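Local coordinates for proteasome assembly chaperone family protein (Pyrococcus furiosus DSM 3638, PDB 3WZ2) that probably acts in proteasome assembly or activation, as an archaeal homolog of proteasome-assembly chaperones, and forms an assembly of five copies, at residues B[98-101]-B[102-105]; B[67-70]-B[71-75]; B[160-163]-B[164-168]; B[29-32]-B[33-36]. All coordinates share one frame; numbering follows the deposited sequence.

In the fold
Three of the four contacts are turns of helix and one is a bend between strands. Contacts 1 and 3 lie on neighbouring helices, 91-107 and 158-169, with centres about 10 Å apart, and they touch through the salt bridge between Lys99 and Glu166 and the packing of Val102 on Leu163. Contacts 1 and 4 each take in a water; contact 1 is partly exposed, whereas contact 3 is buried, partly beneath another subunit. Contact 2, also buried, joins strand 67-69 to strand 72-77 and relies on prolines and an arginine. Contact 4, whose centre is about 7 Å from that of the chain, starts helix 32-43 and is mostly apolar, touching no other subunit.

Contact 1. Residues B[98-101]-B[102-105]; sequences AKEI and VNYL
Asn103 reaches back one helical turn to the carbonyl of Lys99, and that oxygen is gripped twice. Asn103 N donates to Lys99 O at 3.0 Å, almost straight at 170°, and a water donates to the same oxygen at 2.8 Å. The water's other hydrogen goes to the side-chain oxygen, Asn103 OD1, at 2.7 Å, so one water bridges main chain and amide. The amide can face it because CG lies beside the backbone N (chi1 -69°), which folds the group back toward the preceding turn. Asparagine suits this solvent-facing place, since its oxygen accepts from water while its backbone N keeps its helical bond. Around it runs the i to i+4 ladder of an alpha-helix, part of helix 91-107 in the PAC2-family fold: Val102 N to Ala98 O, Tyr104 N to Glu100 O and Leu105 N to Ile101 O, the last at 2.9 Å. On the buried side Ile101 and Leu105 lie alongside each other, pointing the same way, with Ile101 CG2 3.6 Å from Leu105 CD1; both side chains rest on Phe22 of strand 21-24, a place for branched aliphatic residues. Tyr104 turns its ring away from the preceding turn, CG anti to the backbone N (chi1 170°), and its hydroxyl is satisfied by Pro15 O. Lys99 bends at chi2 and points its NZ toward helix 158-169, where it forms a salt bridge with Glu166 and a long, weak ion pair with Asp53 of a second subunit.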
ATOM      1  N   ALA B  98      18.902   3.164 -10.269  1.00 17.53           N
ATOM      2  CA  ALA B  98      19.829   4.249 -10.606  1.00 17.56           C
ATOM      3  C   ALA B  98      20.861   4.483  -9.507  1.00 19.72           C
ATOM      4  O   ALA B  98      22.065   4.614  -9.785  1.00 18.62           O
ATOM      5  CB  ALA B  98      19.087   5.540 -10.873  1.00 17.59           C
ATOM      6  N   LYS B  99      20.409   4.482  -8.266  1.00 20.84           N
ATOM      7  CA  LYS B  99      21.322   4.616  -7.132  1.00 24.49           C
ATOM      8  C   LYS B  99      22.385   3.503  -7.126  1.00 21.81           C
ATOM      9  O   LYS B  99      23.567   3.782  -6.921  1.00 19.35           O
ATOM     10  CB  LYS B  99      20.546   4.690  -5.794  1.00 30.65           C
ATOM     11  CG  LYS B  99      19.653   5.942  -5.640  1.00 42.76           C
ATOM     12  CD  LYS B  99      20.451   7.142  -5.150  1.00 47.93           C
ATOM     13  CE  LYS B  99      19.717   8.376  -5.518  1.00 51.19           C
ATOM     14  NZ  LYS B  99      20.195   9.610  -4.839  1.00 59.43           N
ATOM     15  N   GLU B 100      21.983   2.248  -7.301  1.00 20.35           N
ATOM     16  CA  GLU B 100      22.981   1.155  -7.308  1.00 20.52           C
ATOM     17  C   GLU B 100      23.902   1.230  -8.514  1.00 18.67           C
ATOM     18  O   GLU B 100      25.082   0.955  -8.410  1.00 17.68           O
ATOM     19  CB  GLU B 100      22.314  -0.213  -7.302  1.00 22.90           C
ATOM     20  CG  GLU B 100      21.548  -0.541  -6.044  1.00 27.32           C
ATOM     21  CD  GLU B 100      22.410  -0.525  -4.776  1.00 32.91           C
ATOM     22  OE1 GLU B 100      23.532  -1.091  -4.779  1.00 33.26           O
ATOM     23  OE2 GLU B 100      21.948   0.083  -3.776  1.00 44.00           O
ATOM     24  N   ILE B 101      23.361   1.629  -9.663  1.00 17.33           N
ATOM     25  CA  ILE B 101      24.195   1.798 -10.833  1.00 17.53           C
ATOM     26  C   ILE B 101      25.271   2.878 -10.577  1.00 17.60           C
ATOM     27  O   ILE B 101      26.436   2.680 -10.854  1.00 15.72           O
ATOM     28  CB  ILE B 101      23.360   2.164 -12.055  1.00 18.12           C
ATOM     29  CG1 ILE B 101      22.575   0.944 -12.518  1.00 19.75           C
ATOM     30  CG2 ILE B 101      24.236   2.712 -13.158  1.00 18.69           C
ATOM     31  CD1 ILE B 101      21.546   1.230 -13.612  1.00 19.51           C
ATOM     32  N   VAL B 102      24.866   4.002  -9.995  1.00 17.19           N
ATOM     33  CA  VAL B 102      25.806   5.061  -9.736  1.00 18.08           C
ATOM     34  C   VAL B 102      26.862   4.657  -8.697  1.00 17.38           C
ATOM     35  O   VAL B 102      28.027   4.959  -8.874  1.00 16.34           O
ATOM     36  CB  VAL B 102      25.069   6.333  -9.323  1.00 18.44           C
ATOM     37  CG1 VAL B 102      26.019   7.366  -8.756  1.00 18.66           C
ATOM     38  CG2 VAL B 102      24.329   6.885 -10.527  1.00 19.60           C
ATOM     39  N   ASN B 103      26.471   3.973  -7.638  1.00 17.98           N
ATOM     40  CA  ASN B 103      27.454   3.433  -6.688  1.00 20.57           C
ATOM     41  C   ASN B 103      28.468   2.529  -7.376  1.00 19.94           C
ATOM     42  O   ASN B 103      29.647   2.622  -7.090  1.00 18.81           O
ATOM     43  CB  ASN B 103      26.798   2.637  -5.547  1.00 26.04           C
ATOM     44  CG  ASN B 103      26.006   3.529  -4.598  1.00 32.77           C
ATOM     45  OD1 ASN B 103      26.301   4.725  -4.476  1.00 39.26           O
ATOM     46  ND2 ASN B 103      25.005   2.960  -3.896  1.00 35.92           N
ATOM     47  N   TYR B 104      28.002   1.663  -8.286  1.00 17.51           N
ATOM     48  CA  TYR B 104      28.889   0.816  -9.015  1.00 16.40           C
ATOM     49  C   TYR B 104      29.847   1.644  -9.870  1.00 17.76           C
ATOM     50  O   TYR B 104      31.038   1.399  -9.880  1.00 15.31           O
ATOM     51  CB  TYR B 104      28.103  -0.162  -9.889  1.00 17.19           C
ATOM     52  CG  TYR B 104      28.956  -0.926 -10.859  1.00 17.08           C
ATOM     53  CD1 TYR B 104      29.461  -2.165 -10.539  1.00 18.67           C
ATOM     54  CD2 TYR B 104      29.241  -0.406 -12.100  1.00 17.38           C
ATOM     55  CE1 TYR B 104      30.269  -2.854 -11.445  1.00 19.00           C
ATOM     56  CE2 TYR B 104      30.037  -1.073 -12.999  1.00 17.40           C
ATOM     57  CZ  TYR B 104      30.557  -2.293 -12.669  1.00 17.15           C
ATOM     58  OH  TYR B 104      31.337  -2.946 -13.587  1.00 17.14           O
ATOM     59  N   LEU B 105      29.324   2.627 -10.588  1.00 18.83           N
ATOM     60  CA  LEU B 105      30.136   3.397 -11.520  1.00 19.10           C
ATOM     61  C   LEU B 105      31.175   4.281 -10.800  1.00 21.04           C
ATOM     62  O   LEU B 105      32.308   4.409 -11.256  1.00 17.90           O
ATOM     63  CB  LEU B 105      29.248   4.256 -12.396  1.00 19.08           C
ATOM     64  CG  LEU B 105      28.298   3.522 -13.362  1.00 20.00           C
ATOM     65  CD1 LEU B 105      27.305   4.488 -13.957  1.00 21.43           C
ATOM     66  CD2 LEU B 105      29.034   2.833 -14.476  1.00 19.20           C
TER
HETATM   67  O   HOH W   1      24.339   6.100  -5.650  1.00 28.49           O

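Contact 2. Residues B[67-70]-B[71-75]; sequences RPTP and PLRFY
Arg73 folds back over the bend and gives a guanidinium hydrogen to the carbonyl of Pro70: NH1 lies 3.1 Å from Pro70 O, with an N-H...O angle of 155°. The oxygen sits near the edge of the guanidinium, tilted 17° out of its plane. The first torsion explains the reach. CG of Arg73 stands between the backbone N and the carbonyl carbon (chi1 42°), and from there the chain runs extended to NE, carrying the head group back along the preceding residues. Thr69 crosses this chain at about a right angle, though the contact modelled for its methyl is doubtful. NE is used too, donating to Tyr75 OH at 2.8 Å, with the hydroxyl in the guanidinium plane; two bonds to different atoms thus fix the rotation of the head group. Pro70 and Pro71 make the corner where strand 67-69 gives way to strand 72-77. Two prolines in succession suit this bend: their rings restrict the backbone, which offers no N-H at either position. Pro70 also packs on Trp165 of a third subunit. Arg73 NH1 makes a salt bridge with Asp86 as well, so NH1 serves both a carboxylate and a carbonyl. The chemistry implies a buried arginine whose charge is probably balanced by Asp86, while Pro70 O and Tyr75 OH hold its orientation.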
ATOM      1  N   ARG B  67      19.206 -19.638 -24.133  1.00 33.03           N
ATOM      2  CA  ARG B  67      19.746 -19.366 -22.807  1.00 34.11           C
ATOM      3  C   ARG B  67      18.745 -18.561 -21.994  1.00 30.58           C
ATOM      4  O   ARG B  67      18.199 -17.570 -22.474  1.00 26.45           O
ATOM      5  CB  ARG B  67      21.055 -18.595 -22.929  1.00 41.82           C
ATOM      6  CG  ARG B  67      22.171 -19.448 -23.494  1.00 51.22           C
ATOM      7  CD  ARG B  67      23.555 -18.875 -23.255  1.00 61.43           C
ATOM      8  NE  ARG B  67      24.511 -19.517 -24.155  1.00 74.82           N
ATOM      9  CZ  ARG B  67      24.813 -19.072 -25.375  1.00 80.61           C
ATOM     10  NH1 ARG B  67      24.247 -17.969 -25.877  1.00 76.79           N
ATOM     11  NH2 ARG B  67      25.690 -19.743 -26.109  1.00 84.28           N
ATOM     12  N   PRO B  68      18.506 -18.975 -20.745  1.00 28.86           N
ATOM     13  CA  PRO B  68      17.656 -18.130 -19.917  1.00 29.10           C
ATOM     14  C   PRO B  68      18.357 -16.855 -19.525  1.00 26.20           C
ATOM     15  O   PRO B  68      19.536 -16.867 -19.240  1.00 26.49           O
ATOM     16  CB  PRO B  68      17.369 -18.981 -18.684  1.00 29.54           C
ATOM     17  CG  PRO B  68      18.402 -20.047 -18.693  1.00 32.06           C
ATOM     18  CD  PRO B  68      18.824 -20.259 -20.108  1.00 28.38           C
ATOM     19  N   THR B  69      17.585 -15.783 -19.487  1.00 25.75           N
ATOM     20  CA  THR B  69      18.073 -14.454 -19.255  1.00 25.76           C
ATOM     21  C   THR B  69      17.095 -13.674 -18.396  1.00 25.13           C
ATOM     22  O   THR B  69      15.899 -13.772 -18.587  1.00 24.74           O
ATOM     23  CB  THR B  69      18.104 -13.786 -20.638  1.00 28.84           C
ATOM     24  OG1 THR B  69      19.268 -14.201 -21.349  1.00 33.47           O
ATOM     25  CG2 THR B  69      18.090 -12.370 -20.565  1.00 33.68           C
ATOM     26  N   PRO B  70      17.589 -12.853 -17.470  1.00 26.16           N
ATOM     27  CA  PRO B  70      16.683 -12.038 -16.681  1.00 25.68           C
ATOM     28  C   PRO B  70      16.295 -10.788 -17.432  1.00 23.88           C
ATOM     29  O   PRO B  70      16.948 -10.415 -18.395  1.00 25.19           O
ATOM     30  CB  PRO B  70      17.499 -11.722 -15.424  1.00 25.37           C
ATOM     31  CG  PRO B  70      18.892 -11.704 -15.916  1.00 27.11           C
ATOM     32  CD  PRO B  70      18.993 -12.634 -17.085  1.00 26.97           C
ATOM     33  N   PRO B  71      15.207 -10.158 -17.016  1.00 21.95           N
ATOM     34  CA  PRO B  71      14.661  -9.053 -17.778  1.00 21.44           C
ATOM     35  C   PRO B  71      15.449  -7.769 -17.671  1.00 21.39           C
ATOM     36  O   PRO B  71      15.309  -6.931 -18.554  1.00 21.38           O
ATOM     37  CB  PRO B  71      13.246  -8.872 -17.189  1.00 21.41           C
ATOM     38  CG  PRO B  71      13.304  -9.487 -15.851  1.00 21.29           C
ATOM     39  CD  PRO B  71      14.330 -10.575 -15.915  1.00 21.18           C
ATOM     40  N   LEU B  72      16.253  -7.595 -16.617  1.00 20.53           N
ATOM     41  CA  LEU B  72      17.120  -6.417 -16.500  1.00 20.89           C
ATOM     42  C   LEU B  72      18.555  -6.867 -16.487  1.00 20.94           C
ATOM     43  O   LEU B  72      18.983  -7.534 -15.560  1.00 22.18           O
ATOM     44  CB  LEU B  72      16.822  -5.645 -15.217  1.00 21.89           C
ATOM     45  CG  LEU B  72      15.791  -4.557 -15.367  1.00 22.94           C
ATOM     46  CD1 LEU B  72      14.403  -5.126 -15.623  1.00 22.45           C
ATOM     47  CD2 LEU B  72      15.777  -3.689 -14.121  1.00 22.81           C
ATOM     48  N   ARG B  73      19.262  -6.604 -17.565  1.00 19.73           N
ATOM     49  CA  ARG B  73      20.535  -7.245 -17.770  1.00 21.90           C
ATOM     50  C   ARG B  73      21.587  -6.248 -18.262  1.00 20.34           C
ATOM     51  O   ARG B  73      21.256  -5.176 -18.758  1.00 21.36           O
ATOM     52  CB  ARG B  73      20.453  -8.481 -18.702  1.00 24.46           C
ATOM     53  CG  ARG B  73      19.582  -8.315 -19.891  1.00 25.71           C
ATOM     54  CD  ARG B  73      19.324  -9.623 -20.645  1.00 28.20           C
ATOM     55  NE  ARG B  73      18.753  -9.238 -21.921  1.00 25.28           N
ATOM     56  CZ  ARG B  73      17.508  -8.872 -22.089  1.00 26.96           C
ATOM     57  NH1 ARG B  73      16.655  -8.885 -21.066  1.00 32.04           N
ATOM     58  NH2 ARG B  73      17.083  -8.548 -23.295  1.00 25.07           N
ATOM     59  N   PHE B  74      22.840  -6.640 -18.082  1.00 20.58           N
ATOM     60  CA  PHE B  74      24.007  -5.887 -18.525  1.00 20.13           C
ATOM     61  C   PHE B  74      24.817  -6.734 -19.472  1.00 20.88           C
ATOM     62  O   PHE B  74      25.114  -7.898 -19.180  1.00 21.78           O
ATOM     63  CB  PHE B  74      24.873  -5.512 -17.331  1.00 19.46           C
ATOM     64  CG  PHE B  74      24.144  -4.685 -16.316  1.00 19.96           C
ATOM     65  CD1 PHE B  74      23.937  -3.343 -16.527  1.00 19.98           C
ATOM     66  CD2 PHE B  74      23.639  -5.266 -15.156  1.00 21.85           C
ATOM     67  CE1 PHE B  74      23.252  -2.581 -15.601  1.00 22.58           C
ATOM     68  CE2 PHE B  74      22.949  -4.499 -14.224  1.00 22.91           C
ATOM     69  CZ  PHE B  74      22.740  -3.153 -14.461  1.00 21.45           C
ATOM     70  N   TYR B  75      25.160  -6.147 -20.620  1.00 21.38           N
ATOM     71  CA  TYR B  75      26.043  -6.757 -21.582  1.00 21.59           C
ATOM     72  C   TYR B  75      27.366  -6.050 -21.566  1.00 22.61           C
ATOM     73  O   TYR B  75      27.447  -4.866 -21.222  1.00 22.93           O
ATOM     74  CB  TYR B  75      25.427  -6.669 -22.971  1.00 24.38           C
ATOM     75  CG  TYR B  75      24.199  -7.519 -23.158  1.00 24.70           C
ATOM     76  CD1 TYR B  75      24.312  -8.867 -23.488  1.00 28.29           C
ATOM     77  CD2 TYR B  75      22.949  -6.996 -23.000  1.00 25.86           C
ATOM     78  CE1 TYR B  75      23.205  -9.668 -23.655  1.00 26.18           C
ATOM     79  CE2 TYR B  75      21.816  -7.787 -23.170  1.00 28.81           C
ATOM     80  CZ  TYR B  75      21.963  -9.124 -23.489  1.00 29.62           C
ATOM     81  OH  TYR B  75      20.844  -9.882 -23.657  1.00 30.52           O
TER

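Contact 3. Residues B[160-163]-B[164-168]; sequences SGKL and LWEAS
Ser160 O accepts from Leu164 N at 3.1 Å, one of the i to i+4 bonds of helix 158-169. The hydroxyl of Ser160 turns to another partner, Glu24, and its small side chain fits against strand 112-120. Gly161 O takes a weak bond from Trp165 N at 3.3 Å and a further one from Ser61 OG of a second subunit; the lack of a side chain suits this face, where another protein chain approaches. Lys162 O receives Glu166 N at 2.8 Å. Beside this backbone bond the two side chains lie alongside, pointing the same way, and Lys162 CE reaches Glu166 CG at 3.6 Å. The lysine gets there by bends at chi2 (70°) and chi4 (-71°). Leu163 O then accepts from Ala167 N at 2.8 Å, while the leucine side chain packs on Val113 of the central sheet and on Val102 of helix 91-107; the small Ala167 fits beside Ser174. Lys162 NZ stays 4.3 Å from Glu166 OE2, beyond a salt bridge, and has a weak hydrogen-bond partner in Asn95. Toward Glu166, Lys162 therefore offers its methylenes more than its charge, though the longer-range attraction would probably still favour the carboxylate's charged form.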
ATOM      1  N   SER B 160      16.962   7.748 -17.714  1.00 18.94           N
ATOM      2  CA  SER B 160      17.962   8.558 -18.407  1.00 20.17           C
ATOM      3  C   SER B 160      18.142   9.897 -17.716  1.00 19.64           C
ATOM      4  O   SER B 160      19.257  10.332 -17.460  1.00 18.04           O
ATOM      5  CB  SER B 160      17.577   8.752 -19.874  1.00 20.92           C
ATOM      6  OG  SER B 160      17.734   7.497 -20.528  1.00 25.04           O
ATOM      7  N   GLY B 161      17.028  10.535 -17.359  1.00 19.93           N
ATOM      8  CA  GLY B 161      17.086  11.787 -16.569  1.00 20.82           C
ATOM      9  C   GLY B 161      17.762  11.625 -15.219  1.00 20.03           C
ATOM     10  O   GLY B 161      18.526  12.469 -14.784  1.00 18.81           O
ATOM     11  N   LYS B 162      17.455  10.534 -14.531  1.00 21.09           N
ATOM     12  CA  LYS B 162      17.965  10.328 -13.186  1.00 21.60           C
ATOM     13  C   LYS B 162      19.448  10.077 -13.210  1.00 19.66           C
ATOM     14  O   LYS B 162      20.177  10.643 -12.436  1.00 17.01           O
ATOM     15  CB  LYS B 162      17.257   9.157 -12.475  1.00 23.42           C
ATOM     16  CG  LYS B 162      17.545   9.102 -10.966  1.00 25.84           C
ATOM     17  CD  LYS B 162      16.861  10.273 -10.264  1.00 29.07           C
ATOM     18  CE  LYS B 162      17.348  10.548  -8.863  1.00 33.66           C
ATOM     19  NZ  LYS B 162      16.908   9.502  -7.924  1.00 37.50           N
ATOM     20  N   LEU B 163      19.881   9.231 -14.127  1.00 20.42           N
ATOM     21  CA  LEU B 163      21.302   8.923 -14.253  1.00 22.45           C
ATOM     22  C   LEU B 163      22.107  10.126 -14.626  1.00 20.03           C
ATOM     23  O   LEU B 163      23.183  10.358 -14.092  1.00 20.44           O
ATOM     24  CB  LEU B 163      21.535   7.893 -15.341  1.00 24.64           C
ATOM     25  CG  LEU B 163      22.335   6.645 -15.182  1.00 29.77           C
ATOM     26  CD1 LEU B 163      22.338   6.233 -13.741  1.00 30.69           C
ATOM     27  CD2 LEU B 163      21.896   5.546 -16.154  1.00 32.09           C
ATOM     28  N   LEU B 164      21.620  10.885 -15.591  1.00 18.27           N
ATOM     29  CA  LEU B 164      22.320  12.112 -15.972  1.00 18.11           C
ATOM     30  C   LEU B 164      22.675  12.900 -14.710  1.00 18.45           C
ATOM     31  O   LEU B 164      23.823  13.288 -14.506  1.00 17.42           O
ATOM     32  CB  LEU B 164      21.442  12.954 -16.887  1.00 18.16           C
ATOM     33  CG  LEU B 164      21.924  14.343 -17.265  1.00 18.00           C
ATOM     34  CD1 LEU B 164      23.218  14.241 -18.040  1.00 17.93           C
ATOM     35  CD2 LEU B 164      20.857  15.069 -18.057  1.00 17.62           C
ATOM     36  N   TRP B 165      21.676  13.110 -13.856  1.00 19.04           N
ATOM     37  CA  TRP B 165      21.826  13.975 -12.683  1.00 19.15           C
ATOM     38  C   TRP B 165      22.715  13.252 -11.637  1.00 18.28           C
ATOM     39  O   TRP B 165      23.707  13.824 -11.157  1.00 14.83           O
ATOM     40  CB  TRP B 165      20.460  14.360 -12.103  1.00 18.88           C
ATOM     41  CG  TRP B 165      20.563  15.083 -10.741  1.00 19.50           C
ATOM     42  CD1 TRP B 165      20.268  14.567  -9.517  1.00 19.35           C
ATOM     43  CD2 TRP B 165      21.004  16.411 -10.520  1.00 19.88           C
ATOM     44  NE1 TRP B 165      20.502  15.492  -8.548  1.00 20.78           N
ATOM     45  CE2 TRP B 165      20.971  16.637  -9.133  1.00 20.94           C
ATOM     46  CE3 TRP B 165      21.421  17.432 -11.356  1.00 21.35           C
ATOM     47  CZ2 TRP B 165      21.318  17.863  -8.563  1.00 22.73           C
ATOM     48  CZ3 TRP B 165      21.778  18.665 -10.795  1.00 23.23           C
ATOM     49  CH2 TRP B 165      21.744  18.866  -9.410  1.00 22.37           C
ATOM     50  N   GLU B 166      22.364  12.012 -11.302  1.00 18.19           N
ATOM     51  CA  GLU B 166      23.034  11.332 -10.188  1.00 21.66           C
ATOM     52  C   GLU B 166      24.477  10.987 -10.492  1.00 18.83           C
ATOM     53  O   GLU B 166      25.358  11.175  -9.642  1.00 18.02           O
ATOM     54  CB  GLU B 166      22.290  10.088  -9.748  1.00 27.00           C
ATOM     55  CG  GLU B 166      20.965  10.385  -9.021  1.00 35.28           C
ATOM     56  CD  GLU B 166      21.136  11.137  -7.693  1.00 41.58           C
ATOM     57  OE1 GLU B 166      22.136  10.850  -6.997  1.00 45.08           O
ATOM     58  OE2 GLU B 166      20.304  12.061  -7.365  1.00 51.38           O
ATOM     59  N   ALA B 167      24.734  10.583 -11.722  1.00 16.39           N
ATOM     60  CA  ALA B 167      26.098  10.344 -12.136  1.00 18.09           C
ATOM     61  C   ALA B 167      26.956  11.602 -12.091  1.00 17.93           C
ATOM     62  O   ALA B 167      28.096  11.587 -11.621  1.00 19.11           O
ATOM     63  CB  ALA B 167      26.124   9.713 -13.505  1.00 17.75           C
ATOM     64  N   SER B 168      26.405  12.700 -12.556  1.00 18.35           N
ATOM     65  CA  SER B 168      27.120  13.950 -12.499  1.00 21.71           C
ATOM     66  C   SER B 168      27.410  14.382 -11.059  1.00 22.24           C
ATOM     67  O   SER B 168      28.506  14.806 -10.746  1.00 22.87           O
ATOM     68  CB  SER B 168      26.314  15.017 -13.171  1.00 24.81           C
ATOM     69  OG  SER B 168      27.183  16.103 -13.446  1.00 31.24           O
TER

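Contact 4. Residues B[29-32]-B[33-36]; sequences VGLV and GHIA
Leu31 and Ile35 meet through main chain and side chain together. Ile35 N donates to Leu31 O at 2.9 Å and 171°, and the isoleucine brings CG1 close to the same oxygen, 3.2 Å from Leu31 O. That follows from a first torsion of -66°, which puts CG1 beside the backbone N; CD1 then lies 4.2 Å from Leu31 CB. His34 runs alongside Leu31, pointing the same way, with its CB 4.2 Å from Leu31 CD2. Ala36 N closes the next bond, to Val32 O at 3.0 Å. These bonds begin helix 32-43, whose N-cap position is Leu31, in the loop after strand 21-24 of the PAC2-family fold. Leucine offers no side-chain acceptor, and a water accepts from Gly33 N at 3.2 Å while donating to Val29 O at 2.9 Å, consistent with its taking part of the capping role. Val32 N donates to Val29 O at 3.3 Å, closing the turn before the helix. Within that turn Gly30 has positive phi, a conformation that favours glycine, and Leu31 shares the positive phi. The backbone of Gly30 is hydrogen-bonded to Asp187. Farther out, Val32, Ile35 and Ala36 pack on helix 188-202, which favours small or branched apolar residues. Leu31 and His34 are covered by Leu222 and by Met225 of helix 223-235.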
ATOM      1  N   VAL B  29      10.514   6.942 -24.326  1.00 27.25           N
ATOM      2  CA  VAL B  29       9.747   7.471 -25.461  1.00 28.00           C
ATOM      3  C   VAL B  29      10.273   6.904 -26.772  1.00 24.25           C
ATOM      4  O   VAL B  29      11.474   6.876 -27.004  1.00 23.32           O
ATOM      5  CB  VAL B  29       9.959   9.023 -25.618  1.00 31.32           C
ATOM      6  CG1 VAL B  29       9.004   9.598 -26.665  1.00 32.62           C
ATOM      7  CG2 VAL B  29       9.810   9.795 -24.309  1.00 35.36           C
ATOM      8  N   GLY B  30       9.367   6.460 -27.619  1.00 22.98           N
ATOM      9  CA  GLY B  30       9.701   5.860 -28.901  1.00 23.30           C
ATOM     10  C   GLY B  30      10.398   4.535 -28.842  1.00 23.03           C
ATOM     11  O   GLY B  30      10.786   3.999 -29.880  1.00 23.92           O
ATOM     12  N   LEU B  31      10.643   4.034 -27.636  1.00 22.46           N
ATOM     13  CA  LEU B  31      11.622   2.968 -27.407  1.00 19.91           C
ATOM     14  C   LEU B  31      12.951   3.205 -28.136  1.00 18.64           C
ATOM     15  O   LEU B  31      13.649   2.281 -28.517  1.00 19.93           O
ATOM     16  CB  LEU B  31      11.031   1.639 -27.789  1.00 21.42           C
ATOM     17  CG  LEU B  31       9.852   1.174 -26.952  1.00 25.10           C
ATOM     18  CD1 LEU B  31       9.237  -0.068 -27.571  1.00 28.51           C
ATOM     19  CD2 LEU B  31      10.256   0.860 -25.515  1.00 25.85           C
ATOM     20  N   VAL B  32      13.341   4.458 -28.238  1.00 19.09           N
ATOM     21  CA  VAL B  32      14.533   4.833 -28.975  1.00 18.26           C
ATOM     22  C   VAL B  32      15.742   4.232 -28.325  1.00 18.71           C
ATOM     23  O   VAL B  32      16.568   3.587 -28.977  1.00 19.70           O
ATOM     24  CB  VAL B  32      14.656   6.358 -29.100  1.00 18.04           C
ATOM     25  CG1 VAL B  32      15.935   6.786 -29.766  1.00 18.50           C
ATOM     26  CG2 VAL B  32      13.472   6.917 -29.881  1.00 19.28           C
ATOM     27  N   GLY B  33      15.894   4.473 -27.040  1.00 19.64           N
ATOM     28  CA  GLY B  33      17.079   3.970 -26.335  1.00 18.91           C
ATOM     29  C   GLY B  33      17.102   2.469 -26.275  1.00 17.92           C
ATOM     30  O   GLY B  33      18.176   1.855 -26.391  1.00 17.83           O
ATOM     31  N   HIS B  34      15.926   1.880 -26.076  1.00 17.47           N
ATOM     32  CA  HIS B  34      15.780   0.411 -26.032  1.00 18.31           C
ATOM     33  C   HIS B  34      16.196  -0.277 -27.323  1.00 18.63           C
ATOM     34  O   HIS B  34      16.995  -1.214 -27.336  1.00 18.00           O
ATOM     35  CB  HIS B  34      14.331   0.084 -25.725  1.00 19.91           C
ATOM     36  CG  HIS B  34      14.051  -1.370 -25.639  1.00 24.13           C
ATOM     37  ND1 HIS B  34      14.327  -2.112 -24.508  1.00 25.16           N
ATOM     38  CD2 HIS B  34      13.494  -2.230 -26.532  1.00 25.73           C
ATOM     39  CE1 HIS B  34      14.003  -3.375 -24.724  1.00 25.88           C
ATOM     40  NE2 HIS B  34      13.472  -3.470 -25.931  1.00 26.08           N
ATOM     41  N   ILE B  35      15.717   0.244 -28.450  1.00 19.32           N
ATOM     42  CA  ILE B  35      16.151  -0.295 -29.743  1.00 19.23           C
ATOM     43  C   ILE B  35      17.653  -0.086 -29.947  1.00 17.74           C
ATOM     44  O   ILE B  35      18.388  -0.987 -30.356  1.00 18.71           O
ATOM     45  CB  ILE B  35      15.326   0.377 -30.872  1.00 19.64           C
ATOM     46  CG1 ILE B  35      13.865  -0.052 -30.747  1.00 20.02           C
ATOM     47  CG2 ILE B  35      15.858  -0.025 -32.220  1.00 21.76           C
ATOM     48  CD1 ILE B  35      12.871   0.850 -31.445  1.00 18.89           C
ATOM     49  N   ALA B  36      18.126   1.124 -29.684  1.00 17.82           N
ATOM     50  CA  ALA B  36      19.534   1.422 -29.913  1.00 17.49           C
ATOM     51  C   ALA B  36      20.436   0.490 -29.097  1.00 19.57           C
ATOM     52  O   ALA B  36      21.436  -0.027 -29.585  1.00 20.88           O
ATOM     53  CB  ALA B  36      19.807   2.865 -29.559  1.00 17.26           C
TER
HETATM   54  O   HOH W   2      13.649   5.987 -25.386  1.00 19.32           O